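Local coordinates for protein probable sugar kinase (Clostridium perfringens, PDB 3KZH) that probably phosphorylates a sugar, as a PfkB-family carbohydrate kinase, and binds beta-D-glucopyranose, at residues L9-A14 with Y139-S144; F20-A25 with A101-N106; G66-G71 with G94-Y99; G240-T245 with I276-M281. One frame throughout, in Å; residues are numbered along the deposited sequence.

Contact 1 (L9-A14 with Y139-S144); sequences LLVFGA and YTVLDS
The carbonyl oxygen of Leu10 receives Val141 N at 2.8 Å, the shortest hydrogen bond between the two strands. Thr140 CA also comes close to Leu10 O, at 3.1 Å, as a CA-H...O contact. Leu10 N donates to Tyr139 O, and Phe12 N donates to Val141 O, each at 3.0 Å. Strand 9-12 and strand 139-143 are therefore parallel, with Leu10 beside Thr140 and Val11 beside Val141. They lie within the large sheet of the ribokinase-like α/β fold, where strand 9-12 also pairs with strand 59-62 and strand 139-143 with strand 162-166. On the face of Leu9 and Val141, Leu9 CD2 reaches across to Val141 CG2 at 3.7 Å. This branch also lies close to the carbonyl oxygen of Tyr139. Met52 and Ile48 of helix 44-54 cover this side. On the other face, Leu10 and Thr140 run side by side, and the hydroxyl of Thr140 is hydrogen-bonded to Thr161. Further along, Leu142 CD2 meets Phe12 CB and CD2 obliquely, near the root of the ring. With CG anti to the backbone N (chi1 -177°), the Phe12 ring is carried off so that its far end leads away from Leu142. Beyond the last direct bond, a water accepts from Asp143 N at 3.0 Å and lies next to Phe12 O, at a distance too short to be taken literally.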
loop_
_atom_site.group_PDB
_atom_site.type_symbol
_atom_site.label_atom_id
_atom_site.label_comp_id
_atom_site.label_asym_id
_atom_site.label_seq_id
_atom_site.Cartn_x
_atom_site.Cartn_y
_atom_site.Cartn_z
ATOM N N LEU A 9 21.553 -10.157 15.038
ATOM C CA LEU A 9 20.628 -9.845 16.122
ATOM C C LEU A 9 19.247 -10.191 15.616
ATOM O O LEU A 9 18.873 -9.805 14.508
ATOM C CB LEU A 9 20.650 -8.350 16.482
ATOM C CG LEU A 9 20.314 -7.986 17.942
ATOM C CD1 LEU A 9 20.960 -6.682 18.248
ATOM C CD2 LEU A 9 18.844 -7.970 18.316
ATOM N N LEU A 10 18.483 -10.873 16.463
ATOM C CA LEU A 10 17.133 -11.248 16.123
ATOM C C LEU A 10 16.117 -10.361 16.810
ATOM O O LEU A 10 16.239 -10.064 17.998
ATOM C CB LEU A 10 16.870 -12.722 16.446
ATOM C CG LEU A 10 15.487 -13.331 16.150
ATOM C CD1 LEU A 10 15.135 -13.273 14.666
ATOM C CD2 LEU A 10 15.467 -14.758 16.642
ATOM N N VAL A 11 15.157 -9.886 16.022
ATOM C CA VAL A 11 14.061 -9.069 16.520
ATOM C C VAL A 11 12.838 -9.912 16.177
ATOM O O VAL A 11 12.699 -10.364 15.042
ATOM C CB VAL A 11 13.995 -7.659 15.831
ATOM C CG1 VAL A 11 12.841 -6.828 16.398
ATOM C CG2 VAL A 11 15.309 -6.900 16.008
ATOM N N PHE A 12 12.005 -10.181 17.179
ATOM C CA PHE A 12 10.795 -10.989 17.003
ATOM C C PHE A 12 9.569 -10.168 17.425
ATOM O O PHE A 12 9.457 -9.799 18.584
ATOM C CB PHE A 12 10.926 -12.286 17.841
ATOM C CG PHE A 12 9.773 -13.256 17.696
ATOM C CD1 PHE A 12 9.763 -14.201 16.655
ATOM C CD2 PHE A 12 8.712 -13.263 18.629
ATOM C CE1 PHE A 12 8.706 -15.160 16.529
ATOM C CE2 PHE A 12 7.650 -14.204 18.526
ATOM C CZ PHE A 12 7.652 -15.159 17.467
ATOM N N GLY A 13 8.647 -9.927 16.493
ATOM C CA GLY A 13 7.446 -9.158 16.793
ATOM C C GLY A 13 6.611 -8.713 15.598
ATOM O O GLY A 13 6.928 -9.023 14.454
ATOM N N ALA A 14 5.586 -7.913 15.875
ATOM C CA ALA A 14 4.638 -7.412 14.872
ATOM C C ALA A 14 5.094 -6.348 13.857
ATOM O O ALA A 14 6.011 -5.574 14.116
ATOM C CB ALA A 14 3.376 -6.938 15.576
ATOM N N TYR A 139 21.696 -11.753 20.391
ATOM C CA TYR A 139 20.695 -11.086 21.222
ATOM C C TYR A 139 19.344 -11.220 20.526
ATOM O O TYR A 139 19.288 -11.391 19.301
ATOM C CB TYR A 139 21.052 -9.604 21.508
ATOM C CG TYR A 139 22.307 -9.395 22.351
ATOM C CD1 TYR A 139 22.244 -9.285 23.741
ATOM C CD2 TYR A 139 23.575 -9.400 21.762
ATOM C CE1 TYR A 139 23.441 -9.195 24.520
ATOM C CE2 TYR A 139 24.753 -9.319 22.502
ATOM C CZ TYR A 139 24.685 -9.218 23.878
ATOM O OH TYR A 139 25.859 -9.156 24.594
ATOM N N THR A 140 18.270 -11.262 21.313
ATOM C CA THR A 140 16.923 -11.374 20.757
ATOM C C THR A 140 15.964 -10.379 21.423
ATOM O O THR A 140 15.722 -10.435 22.627
ATOM C CB THR A 140 16.376 -12.847 20.780
ATOM O OG1 THR A 140 17.223 -13.686 19.985
ATOM C CG2 THR A 140 14.966 -12.930 20.196
ATOM N N VAL A 141 15.438 -9.461 20.611
ATOM C CA VAL A 141 14.528 -8.409 21.070
ATOM C C VAL A 141 13.077 -8.865 21.026
ATOM O O VAL A 141 12.614 -9.472 20.056
ATOM C CB VAL A 141 14.701 -7.097 20.226
ATOM C CG1 VAL A 141 13.676 -6.021 20.621
ATOM C CG2 VAL A 141 16.109 -6.553 20.386
ATOM N N LEU A 142 12.375 -8.567 22.110
ATOM C CA LEU A 142 10.967 -8.887 22.266
ATOM C C LEU A 142 10.304 -7.694 22.924
ATOM O O LEU A 142 10.961 -6.893 23.586
ATOM C CB LEU A 142 10.765 -10.103 23.201
ATOM C CG LEU A 142 11.227 -11.539 22.909
ATOM C CD1 LEU A 142 10.847 -12.451 24.052
ATOM C CD2 LEU A 142 10.623 -12.039 21.632
ATOM N N ASP A 143 9.003 -7.570 22.700
ATOM C CA ASP A 143 8.201 -6.544 23.344
ATOM C C ASP A 143 7.222 -7.309 24.240
ATOM O O ASP A 143 7.258 -8.538 24.249
ATOM C CB ASP A 143 7.515 -5.603 22.325
ATOM C CG ASP A 143 6.497 -6.287 21.402
ATOM O OD1 ASP A 143 6.178 -7.489 21.532
ATOM O OD2 ASP A 143 6.004 -5.565 20.514
ATOM N N SER A 144 6.322 -6.606 24.921
ATOM C CA SER A 144 5.370 -7.243 25.831
ATOM C C SER A 144 3.967 -7.564 25.280
ATOM O O SER A 144 2.998 -7.635 26.046
ATOM C CB SER A 144 5.272 -6.392 27.089
ATOM O OG SER A 144 4.903 -5.082 26.726
HETATM O O HOH W 1 8.021 -9.537 20.603
#

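Contact 2 (F20-A25 with A101-N106); sequences FGFSKA and AILDEN
Backbone hydrogen bonds join Phe20-Ser23 to Ala101-Leu103 as parallel neighbours. Gly21 N donates to Ala101 O, and Gly21 O accepts from Leu103 N at 2.7 Å. The third backbone bond, from Ser23 N to Leu103 O, is more bent, at 145°, and its donor stands above the carbonyl plane. Leu103 O has a second donor, Ser23 OG at 2.9 Å, which lies in the carbonyl plane on a lone pair. Ser23 OG is held beside its own backbone N (chi1 -66°), and this brings both donors of one residue to the same oxygen. Two CA-H...O contacts, from Phe20 CA to Ala101 O and from Ile102 CA to Gly21 O, add to the ladder.

The apolar contacts gather on the face that carries Phe20, Phe22, Ala101 and Leu103. Leu103 CD2 lies over one face of the Phe22 ring, 4.0 Å from its centroid, in a CH-pi contact. Leu103 CD2 is also 3.8 Å from Phe20 CD1, so it sits against both aromatic side chains. Ala101 CB meets Phe20 CD1 at 3.7 Å.

On the other face, Ile102 packs on Ser111 of the second subunit, and Ser23 also packs on that subunit, against Ile113. Strands 16-23 and 98-103 are the two central strands of the small four-stranded sheet, consistent with the lid that projects from the α/β domain in ribokinase-like sugar kinases and joins two subunits.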
loop_
_atom_site.group_PDB
_atom_site.type_symbol
_atom_site.label_atom_id
_atom_site.label_comp_id
_atom_site.label_asym_id
_atom_site.label_seq_id
_atom_site.Cartn_x
_atom_site.Cartn_y
_atom_site.Cartn_z
ATOM N N PHE A 20 -3.683 6.191 6.801
ATOM C CA PHE A 20 -4.408 7.329 7.354
ATOM C C PHE A 20 -4.975 8.291 6.312
ATOM O O PHE A 20 -4.259 8.734 5.414
ATOM C CB PHE A 20 -3.498 8.128 8.293
ATOM C CG PHE A 20 -3.194 7.451 9.601
ATOM C CD1 PHE A 20 -4.211 7.212 10.544
ATOM C CD2 PHE A 20 -1.864 7.111 9.932
ATOM C CE1 PHE A 20 -3.917 6.640 11.818
ATOM C CE2 PHE A 20 -1.547 6.538 11.203
ATOM C CZ PHE A 20 -2.582 6.303 12.148
ATOM N N GLY A 21 -6.254 8.626 6.465
ATOM C CA GLY A 21 -6.913 9.564 5.570
ATOM C C GLY A 21 -7.237 10.839 6.319
ATOM O O GLY A 21 -8.049 10.820 7.242
ATOM N N PHE A 22 -6.569 11.932 5.952
ATOM C CA PHE A 22 -6.766 13.238 6.587
ATOM C C PHE A 22 -7.719 14.084 5.748
ATOM O O PHE A 22 -7.424 14.360 4.586
ATOM C CB PHE A 22 -5.429 13.990 6.717
ATOM C CG PHE A 22 -4.395 13.278 7.549
ATOM C CD1 PHE A 22 -4.228 13.598 8.914
ATOM C CD2 PHE A 22 -3.566 12.289 6.976
ATOM C CE1 PHE A 22 -3.243 12.937 9.709
ATOM C CE2 PHE A 22 -2.581 11.625 7.756
ATOM C CZ PHE A 22 -2.420 11.950 9.126
ATOM N N SER A 23 -8.831 14.521 6.343
ATOM C CA SER A 23 -9.826 15.351 5.646
ATOM C C SER A 23 -9.317 16.761 5.330
ATOM O O SER A 23 -8.774 17.433 6.207
ATOM C CB SER A 23 -11.123 15.467 6.461
ATOM O OG SER A 23 -11.813 14.238 6.589
ATOM N N LYS A 24 -9.462 17.166 4.062
ATOM C CA LYS A 24 -9.057 18.498 3.583
ATOM C C LYS A 24 -10.287 19.384 3.315
ATOM O O LYS A 24 -10.225 20.387 2.599
ATOM C CB LYS A 24 -8.165 18.387 2.331
ATOM C CG LYS A 24 -6.763 17.815 2.591
ATOM C CD LYS A 24 -5.948 18.716 3.511
ATOM C CE LYS A 24 -4.654 18.065 3.931
ATOM N NZ LYS A 24 -3.901 18.951 4.861
ATOM N N ALA A 25 -11.403 18.962 3.899
ATOM C CA ALA A 25 -12.698 19.631 3.838
ATOM C C ALA A 25 -13.478 19.115 5.035
ATOM O O ALA A 25 -13.104 18.080 5.610
ATOM C CB ALA A 25 -13.437 19.282 2.568
ATOM N N ALA A 101 -7.490 4.286 9.183
ATOM C CA ALA A 101 -8.207 5.328 9.918
ATOM C C ALA A 101 -8.464 6.599 9.147
ATOM O O ALA A 101 -7.601 7.084 8.422
ATOM C CB ALA A 101 -7.491 5.666 11.206
ATOM N N ILE A 102 -9.662 7.146 9.334
ATOM C CA ILE A 102 -10.062 8.394 8.693
ATOM C C ILE A 102 -10.168 9.478 9.769
ATOM O O ILE A 102 -10.868 9.308 10.770
ATOM C CB ILE A 102 -11.381 8.218 7.867
ATOM C CG1 ILE A 102 -11.070 7.400 6.609
ATOM C CG2 ILE A 102 -11.993 9.579 7.493
ATOM C CD1 ILE A 102 -12.252 6.907 5.848
ATOM N N LEU A 103 -9.404 10.551 9.574
ATOM C CA LEU A 103 -9.373 11.690 10.489
ATOM C C LEU A 103 -10.134 12.878 9.901
ATOM O O LEU A 103 -10.220 13.017 8.674
ATOM C CB LEU A 103 -7.928 12.123 10.798
ATOM C CG LEU A 103 -6.799 11.191 11.273
ATOM C CD1 LEU A 103 -7.267 10.215 12.325
ATOM C CD2 LEU A 103 -6.231 10.430 10.096
ATOM N N ASP A 104 -10.687 13.725 10.776
ATOM C CA ASP A 104 -11.419 14.910 10.335
ATOM C C ASP A 104 -10.493 16.110 10.123
ATOM O O ASP A 104 -9.274 15.969 10.221
ATOM C CB ASP A 104 -12.625 15.235 11.255
ATOM C CG ASP A 104 -12.251 15.553 12.712
ATOM O OD1 ASP A 104 -13.187 15.598 13.538
ATOM O OD2 ASP A 104 -11.070 15.780 13.043
ATOM N N GLU A 105 -11.082 17.270 9.827
ATOM C CA GLU A 105 -10.364 18.529 9.588
ATOM C C GLU A 105 -9.541 19.028 10.787
ATOM O O GLU A 105 -8.604 19.819 10.627
ATOM C CB GLU A 105 -11.354 19.623 9.143
ATOM C CG GLU A 105 -12.486 19.966 10.149
ATOM C CD GLU A 105 -13.767 19.145 9.973
ATOM O OE1 GLU A 105 -13.710 17.980 9.512
ATOM O OE2 GLU A 105 -14.851 19.680 10.300
ATOM N N ASN A 106 -9.907 18.554 11.980
ATOM C CA ASN A 106 -9.230 18.906 13.231
ATOM C C ASN A 106 -8.113 17.907 13.536
ATOM O O ASN A 106 -7.172 18.220 14.272
ATOM C CB ASN A 106 -10.230 18.938 14.397
ATOM C CG ASN A 106 -11.400 19.878 14.143
ATOM O OD1 ASN A 106 -11.211 21.060 13.854
ATOM N ND2 ASN A 106 -12.618 19.349 14.244
#

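Contact 3 (G66-G71 with G94-Y99); sequences GNDEHG and GSTPTY
The imidazole of His70 meets Thr98 at its edge: Thr98 OG1 lies near the ring plane, 3.1 Å from His70 CD2. The Thr98 methyl CG2 is also close, 3.7 Å from both His70 CD2 and NE2. The other flat group, the carboxylate of Asp68, is gripped at both oxygens by Thr96. Thr96 OG1 donates to Asp68 OD1 at 2.6 Å, on the syn lone pair. Thr96 N donates to Asp68 OD2 at 2.9 Å, also on the syn side but 25° out of the carboxylate plane. Asp68 is at the N-cap position of helix 69-81. Its CG stands between its backbone N and carbonyl carbon (chi1 49°), which lets OD1 take a weak capping bond from Gly71 N. Thr96 OG1 in turn accepts a weak bond from Gly66 N. One water donates to Asp68 OD2 at 2.7 Å and to Thr96 O. Thr98 OG1 donates to Thr96 O, so its proton is directed away from the histidine. His70 also packs on Ile39 of the second subunit. With its donors and its place at the helix start, the Asp68 carboxylate is probably stabilised as an anion.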
loop_
_atom_site.group_PDB
_atom_site.type_symbol
_atom_site.label_atom_id
_atom_site.label_comp_id
_atom_site.label_asym_id
_atom_site.label_seq_id
_atom_site.Cartn_x
_atom_site.Cartn_y
_atom_site.Cartn_z
ATOM N N GLY A 66 1.174 -11.325 5.755
ATOM C CA GLY A 66 -0.050 -11.910 5.252
ATOM C C GLY A 66 -0.218 -12.299 3.810
ATOM O O GLY A 66 -1.355 -12.555 3.428
ATOM N N ASN A 67 0.852 -12.316 3.006
ATOM C CA ASN A 67 0.793 -12.720 1.577
ATOM C C ASN A 67 0.091 -11.709 0.635
ATOM O O ASN A 67 0.229 -11.782 -0.591
ATOM C CB ASN A 67 0.194 -14.155 1.473
ATOM C CG ASN A 67 0.086 -14.678 0.055
ATOM O OD1 ASN A 67 1.078 -14.763 -0.669
ATOM N ND2 ASN A 67 -1.131 -15.042 -0.344
ATOM N N ASP A 68 -0.589 -10.727 1.221
ATOM C CA ASP A 68 -1.304 -9.692 0.478
ATOM C C ASP A 68 -0.376 -8.580 -0.041
ATOM O O ASP A 68 0.849 -8.713 0.022
ATOM C CB ASP A 68 -2.426 -9.114 1.359
ATOM C CG ASP A 68 -1.949 -8.726 2.757
ATOM O OD1 ASP A 68 -0.727 -8.674 2.986
ATOM O OD2 ASP A 68 -2.800 -8.459 3.624
ATOM N N GLU A 69 -0.967 -7.471 -0.490
ATOM C CA GLU A 69 -0.223 -6.329 -1.028
ATOM C C GLU A 69 0.602 -5.556 0.004
ATOM O O GLU A 69 1.654 -5.008 -0.326
ATOM C CB GLU A 69 -1.174 -5.382 -1.765
ATOM C CG GLU A 69 -0.640 -4.887 -3.106
ATOM C CD GLU A 69 -0.590 -5.968 -4.188
ATOM O OE1 GLU A 69 0.394 -5.990 -4.953
ATOM O OE2 GLU A 69 -1.533 -6.780 -4.295
ATOM N N HIS A 70 0.122 -5.525 1.245
ATOM C CA HIS A 70 0.822 -4.847 2.334
ATOM C C HIS A 70 2.006 -5.685 2.787
ATOM O O HIS A 70 2.990 -5.150 3.297
ATOM C CB HIS A 70 -0.108 -4.578 3.509
ATOM C CG HIS A 70 -1.011 -3.402 3.311
ATOM N ND1 HIS A 70 -0.752 -2.403 2.396
ATOM C CD2 HIS A 70 -2.169 -3.064 3.919
ATOM C CE1 HIS A 70 -1.714 -1.500 2.453
ATOM N NE2 HIS A 70 -2.585 -1.876 3.368
ATOM N N GLY A 71 1.903 -6.995 2.550
ATOM C CA GLY A 71 2.962 -7.936 2.878
ATOM C C GLY A 71 4.134 -7.715 1.947
ATOM O O GLY A 71 5.272 -7.688 2.400
ATOM N N GLY A 94 -4.338 -14.907 4.451
ATOM C CA GLY A 94 -4.440 -14.031 5.609
ATOM C C GLY A 94 -4.134 -12.581 5.289
ATOM O O GLY A 94 -3.884 -12.228 4.133
ATOM N N SER A 95 -4.166 -11.735 6.311
ATOM C CA SER A 95 -3.899 -10.316 6.121
ATOM C C SER A 95 -2.750 -9.813 6.972
ATOM O O SER A 95 -2.614 -10.209 8.129
ATOM C CB SER A 95 -5.149 -9.492 6.428
ATOM O OG SER A 95 -5.529 -9.641 7.787
ATOM N N THR A 96 -1.918 -8.955 6.377
ATOM C CA THR A 96 -0.798 -8.321 7.074
ATOM C C THR A 96 -1.473 -7.285 7.981
ATOM O O THR A 96 -2.389 -6.598 7.528
ATOM C CB THR A 96 0.137 -7.591 6.079
ATOM O OG1 THR A 96 0.645 -8.531 5.131
ATOM C CG2 THR A 96 1.325 -6.926 6.786
ATOM N N PRO A 97 -1.107 -7.235 9.286
ATOM C CA PRO A 97 -1.697 -6.273 10.229
ATOM C C PRO A 97 -1.754 -4.855 9.657
ATOM O O PRO A 97 -0.751 -4.319 9.181
ATOM C CB PRO A 97 -0.777 -6.384 11.432
ATOM C CG PRO A 97 -0.477 -7.814 11.439
ATOM C CD PRO A 97 -0.190 -8.141 10.007
ATOM N N THR A 98 -2.974 -4.336 9.571
ATOM C CA THR A 98 -3.231 -3.018 9.006
ATOM C C THR A 98 -4.219 -2.228 9.842
ATOM O O THR A 98 -5.172 -2.780 10.384
ATOM C CB THR A 98 -3.779 -3.148 7.551
ATOM O OG1 THR A 98 -2.882 -3.955 6.778
ATOM C CG2 THR A 98 -3.931 -1.775 6.862
ATOM N N TYR A 99 -3.956 -0.934 9.954
ATOM C CA TYR A 99 -4.830 -0.031 10.681
ATOM C C TYR A 99 -5.242 1.084 9.716
ATOM O O TYR A 99 -4.426 1.924 9.334
ATOM C CB TYR A 99 -4.133 0.528 11.927
ATOM C CG TYR A 99 -5.001 1.433 12.775
ATOM C CD1 TYR A 99 -6.106 0.920 13.488
ATOM C CD2 TYR A 99 -4.731 2.816 12.859
ATOM C CE1 TYR A 99 -6.935 1.778 14.276
ATOM C CE2 TYR A 99 -5.544 3.680 13.637
ATOM C CZ TYR A 99 -6.641 3.152 14.339
ATOM O OH TYR A 99 -7.428 3.993 15.093
HETATM O O HOH W 2 -3.731 -6.183 4.701
#

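Contact 4 (G240-T245 with I276-M281); sequences GKIKAT and IVKFAM
Ile242 points from strand 239-244 toward helix 273-288, and its branches divide between two residues one helical turn apart. Ile242 CD1 meets Val277 CG1 at 4.0 Å. Ile242 CG2 meets the terminal methyl CE of Met281, a selenomethionine, at 3.8 Å. Ile242 crosses each of these side chains at a slant. The branching of Ile242 explains the division: CG1 stands beside the backbone N (chi1 -62°) and carries CD1 to Val277, while CG2 stands beside the carbonyl carbon. Met281 runs extended through chi2 and then bends at chi3 (-37°). Met281 SE comes 3.4 Å from Ile242 O, and the bend turns CE back over Ile242 CB. The strand and helix segments run roughly the same way, with their axes 32° apart and 9.3 Å at closest approach. This is the helix-on-sheet layer of the ribokinase-like α/β fold, at the antiparallel margin of the large sheet. Strands 231-234 and 312-317 flank strand 239-244 there. Lys278 CE comes within 4.3 Å of Ile242 CD1. The ammonium group of Lys278 makes a cation-pi contact with Trp312. That tryptophan also touches Ile242 and Ala244, while Ile231 packs against both Val277 and Met281.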
loop_
_atom_site.group_PDB
_atom_site.type_symbol
_atom_site.label_atom_id
_atom_site.label_comp_id
_atom_site.label_asym_id
_atom_site.label_seq_id
_atom_site.Cartn_x
_atom_site.Cartn_y
_atom_site.Cartn_z
ATOM N N GLY A 240 25.266 4.714 36.475
ATOM C CA GLY A 240 25.283 6.142 36.263
ATOM C C GLY A 240 24.039 6.651 35.589
ATOM O O GLY A 240 23.076 5.908 35.408
ATOM N N LYS A 241 24.086 7.923 35.207
ATOM C CA LYS A 241 22.990 8.608 34.540
ATOM C C LYS A 241 23.594 9.608 33.572
ATOM O O LYS A 241 24.465 10.395 33.945
ATOM C CB LYS A 241 22.104 9.336 35.560
ATOM C CG LYS A 241 20.878 10.037 34.969
ATOM C CD LYS A 241 20.494 11.290 35.748
ATOM C CE LYS A 241 19.800 10.956 37.061
ATOM N NZ LYS A 241 19.400 12.198 37.785
ATOM N N ILE A 242 23.157 9.544 32.316
ATOM C CA ILE A 242 23.653 10.437 31.264
ATOM C C ILE A 242 22.472 11.139 30.607
ATOM O O ILE A 242 21.433 10.529 30.340
ATOM C CB ILE A 242 24.528 9.680 30.193
ATOM C CG1 ILE A 242 25.776 9.064 30.846
ATOM C CG2 ILE A 242 25.020 10.642 29.127
ATOM C CD1 ILE A 242 26.529 8.063 29.987
ATOM N N LYS A 243 22.656 12.425 30.340
ATOM C CA LYS A 243 21.633 13.255 29.722
ATOM C C LYS A 243 22.296 14.119 28.665
ATOM O O LYS A 243 23.480 14.433 28.768
ATOM C CB LYS A 243 20.986 14.132 30.805
ATOM C CG LYS A 243 19.954 15.145 30.349
ATOM C CD LYS A 243 19.706 16.142 31.452
ATOM C CE LYS A 243 18.996 17.375 30.934
ATOM N NZ LYS A 243 18.721 18.339 32.039
ATOM N N ALA A 244 21.541 14.445 27.622
ATOM C CA ALA A 244 22.032 15.308 26.562
ATOM C C ALA A 244 21.397 16.679 26.727
ATOM O O ALA A 244 20.237 16.795 27.127
ATOM C CB ALA A 244 21.692 14.734 25.199
ATOM N N THR A 245 22.183 17.718 26.468
ATOM C CA THR A 245 21.687 19.092 26.537
ATOM C C THR A 245 21.199 19.429 25.115
ATOM O O THR A 245 21.445 18.659 24.176
ATOM C CB THR A 245 22.805 20.088 26.998
ATOM O OG1 THR A 245 23.860 20.133 26.029
ATOM C CG2 THR A 245 23.395 19.665 28.333
ATOM N N ILE A 276 27.585 3.060 24.851
ATOM C CA ILE A 276 26.361 2.412 24.326
ATOM C C ILE A 276 25.173 3.334 24.634
ATOM O O ILE A 276 24.333 3.590 23.766
ATOM C CB ILE A 276 26.086 1.020 24.997
ATOM C CG1 ILE A 276 27.205 0.031 24.678
ATOM C CG2 ILE A 276 24.735 0.446 24.546
ATOM C CD1 ILE A 276 27.071 -1.320 25.385
ATOM N N VAL A 277 25.168 3.858 25.861
ATOM C CA VAL A 277 24.148 4.776 26.371
ATOM C C VAL A 277 24.118 6.069 25.546
ATOM O O VAL A 277 23.044 6.524 25.169
ATOM C CB VAL A 277 24.394 5.050 27.899
ATOM C CG1 VAL A 277 23.443 6.042 28.460
ATOM C CG2 VAL A 277 24.202 3.789 28.673
ATOM N N LYS A 278 25.301 6.571 25.182
ATOM C CA LYS A 278 25.434 7.793 24.390
ATOM C C LYS A 278 25.027 7.632 22.933
ATOM O O LYS A 278 24.333 8.502 22.387
ATOM C CB LYS A 278 26.861 8.338 24.459
ATOM C CG LYS A 278 27.219 9.028 25.760
ATOM C CD LYS A 278 28.653 9.509 25.701
ATOM C CE LYS A 278 29.202 9.733 27.085
ATOM N NZ LYS A 278 30.677 9.952 27.083
ATOM N N PHE A 279 25.417 6.493 22.340
ATOM C CA PHE A 279 25.122 6.142 20.937
ATOM C C PHE A 279 23.612 5.942 20.783
ATOM O O PHE A 279 22.995 6.508 19.883
ATOM C CB PHE A 279 25.907 4.873 20.509
ATOM C CG PHE A 279 25.809 4.553 19.023
ATOM C CD1 PHE A 279 26.808 4.989 18.126
ATOM C CD2 PHE A 279 24.672 3.884 18.493
ATOM C CE1 PHE A 279 26.679 4.774 16.724
ATOM C CE2 PHE A 279 24.533 3.668 17.093
ATOM C CZ PHE A 279 25.540 4.118 16.209
ATOM N N ALA A 280 23.046 5.114 21.657
ATOM C CA ALA A 280 21.617 4.818 21.671
ATOM C C ALA A 280 20.756 6.047 21.976
ATOM O O ALA A 280 19.652 6.177 21.457
ATOM C CB ALA A 280 21.337 3.717 22.668
HETATM N N MSE A 281 21.281 6.955 22.799
HETATM C CA MSE A 281 20.573 8.175 23.157
HETATM C C MSE A 281 20.583 9.160 22.001
HETATM O O MSE A 281 19.586 9.855 21.779
HETATM C CB MSE A 281 21.175 8.805 24.396
HETATM C CG MSE A 281 20.135 9.354 25.352
HETATM SE SE MSE A 281 20.911 10.050 26.974
HETATM C CE MSE A 281 22.280 8.799 27.214
#

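Overall arrangement
Contacts 1 and 4 belong to the large sheet, contact 1 among its parallel strands and contact 4 at its antiparallel margin. Their centres are about 23 Å apart. The side chains of Val141 and Met281 each lie about 10 Å from the bound glucose. None of the pocket residues belongs to either contact, but Ser144 of contact 1 is hydrogen-bonded to Pro167 and packs on Val168, both of the glucose pocket. Contacts 2 and 3 share strand 98-103 and touch directly, Phe20 CE1 to Tyr99 CE2 at 3.8 Å. Both also meet the second subunit. Contact 3 lies between contacts 1 and 2, its centre about 20 Å and 23 Å from theirs.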